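Local coordinates for inclusion membrane protein A (Chlamydia trachomatis, PDB 6E7E) that probably acts as a SNARE-like membrane protein in the homotypic fusion of chlamydial inclusions, represented in this structure by its soluble domain, at residues Q147-K150 against T151-Q155. The protein carries 2 engineered substitutions. Residues are numbered along the deposited sequence; the frame is centred on the assembly and turned at random.
Sequences QLSK and TLTSQ
The peptide carbonyl of Lys150 is approached from both faces of its plane by a single residue, Ser154, with the backbone N on one face and the hydroxyl on the other. Ser154 N donates to Lys150 O at 3.0 Å, and Ser154 OG gives the same Lys150 O a longer second bond of 3.3 Å, tilted 31° out of the carbonyl plane. The hydroxyl can fold back over the preceding turn because OG sits beside its own backbone N, anti to the carbonyl carbon (chi1 -66°).

One residue earlier, the Ser149 carbonyl is met differently: Thr153 N lies in its plane, and the bond from Thr153 N to Ser149 O is 2.9 Å. Thr153 OG1 also leans toward this oxygen, at best as a weak bond. Thr151 turns its hydroxyl back in the same way, bringing OG1 to 3.1 Å from Gln147 O. Its backbone N bonds to that oxygen with an N-H...O angle of 164°. Leu152 N likewise bonds to Leu148 O at 3.2 Å, and Leu152 CB rests 3.5 Å from Ser149 O.

The two leucines reach out from the helix to touch Phe67 of helix 65-73, and Leu152 also meets Leu70. The OG of buried Ser149 accepts a hydrogen bond from the backbone N-H of Gly66, so a polar tie accompanies the apolar packing. These are successive i to i+4 bonds of a regular alpha-helix, with serine folding its hydroxyl onto the i-4 carbonyl, within helix 125-165 of the largely helical IncA soluble domain.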
loop_
_atom_site.group_PDB
_atom_site.type_symbol
_atom_site.label_atom_id
_atom_site.label_comp_id
_atom_site.label_asym_id
_atom_site.label_seq_id
_atom_site.Cartn_x
_atom_site.Cartn_y
_atom_site.Cartn_z
ATOM N N GLN A 147 6.929 0.359 7.202
ATOM C CA GLN A 147 7.911 0.026 8.242
ATOM C C GLN A 147 8.115 -1.488 8.294
ATOM O O GLN A 147 9.270 -1.945 8.398
ATOM C CB GLN A 147 7.446 0.562 9.580
ATOM C CG GLN A 147 8.465 0.394 10.684
ATOM C CD GLN A 147 7.930 0.995 11.961
ATOM O OE1 GLN A 147 6.890 0.578 12.463
ATOM N NE2 GLN A 147 8.639 1.965 12.504
ATOM N N LEU A 148 7.050 -2.286 8.270
ATOM C CA LEU A 148 7.191 -3.771 8.264
ATOM C C LEU A 148 8.006 -4.214 7.041
ATOM O O LEU A 148 8.884 -5.085 7.158
ATOM C CB LEU A 148 5.821 -4.455 8.214
ATOM C CG LEU A 148 4.936 -4.296 9.444
ATOM C CD1 LEU A 148 3.575 -4.931 9.231
ATOM C CD2 LEU A 148 5.577 -4.883 10.683
ATOM N N SER A 149 7.688 -3.662 5.888
ATOM C CA SER A 149 8.312 -4.020 4.601
ATOM C C SER A 149 9.797 -3.670 4.615
ATOM O O SER A 149 10.609 -4.501 4.180
ATOM C CB SER A 149 7.606 -3.287 3.502
ATOM O OG SER A 149 8.228 -3.502 2.262
ATOM N N LYS A 150 10.130 -2.475 5.056
ATOM C CA LYS A 150 11.529 -2.032 5.019
ATOM C C LYS A 150 12.381 -2.903 5.937
ATOM O O LYS A 150 13.521 -3.232 5.596
ATOM C CB LYS A 150 11.616 -0.569 5.429
ATOM C CG LYS A 150 11.258 0.366 4.291
ATOM C CD LYS A 150 12.426 0.727 3.402
ATOM C CE LYS A 150 12.024 1.651 2.272
ATOM N NZ LYS A 150 13.164 1.937 1.374
ATOM N N THR A 151 11.847 -3.267 7.093
ATOM C CA THR A 151 12.550 -4.168 8.009
ATOM C C THR A 151 12.871 -5.477 7.270
ATOM O O THR A 151 14.014 -5.951 7.292
ATOM C CB THR A 151 11.725 -4.391 9.274
ATOM O OG1 THR A 151 11.649 -3.165 9.988
ATOM C CG2 THR A 151 12.334 -5.448 10.154
ATOM N N LEU A 152 11.857 -6.062 6.643
ATOM C CA LEU A 152 12.060 -7.322 5.915
ATOM C C LEU A 152 13.050 -7.152 4.783
ATOM O O LEU A 152 13.918 -8.054 4.629
ATOM C CB LEU A 152 10.741 -7.786 5.345
ATOM C CG LEU A 152 10.009 -8.855 6.103
ATOM C CD1 LEU A 152 8.736 -9.139 5.345
ATOM C CD2 LEU A 152 10.849 -10.119 6.281
ATOM N N THR A 153 13.013 -6.068 4.038
ATOM C CA THR A 153 13.966 -5.872 2.940
ATOM C C THR A 153 15.362 -5.922 3.535
ATOM O O THR A 153 16.229 -6.540 2.922
ATOM C CB THR A 153 13.675 -4.546 2.231
ATOM O OG1 THR A 153 12.474 -4.696 1.486
ATOM C CG2 THR A 153 14.825 -4.116 1.343
ATOM N N SER A 154 15.585 -5.251 4.657
ATOM C CA SER A 154 16.938 -5.181 5.234
ATOM C C SER A 154 17.394 -6.584 5.619
ATOM O O SER A 154 18.562 -6.976 5.393
ATOM C CB SER A 154 16.981 -4.279 6.443
ATOM O OG SER A 154 16.722 -2.915 6.102
ATOM N N GLN A 155 16.528 -7.335 6.265
ATOM C CA GLN A 155 16.867 -8.682 6.754
ATOM C C GLN A 155 17.148 -9.644 5.599
ATOM O O GLN A 155 18.104 -10.442 5.660
ATOM C CB GLN A 155 15.753 -9.200 7.644
ATOM C CG GLN A 155 15.583 -8.410 8.919
ATOM C CD GLN A 155 14.257 -8.668 9.578
ATOM O OE1 GLN A 155 13.240 -8.908 8.904
ATOM N NE2 GLN A 155 14.256 -8.500 10.897
#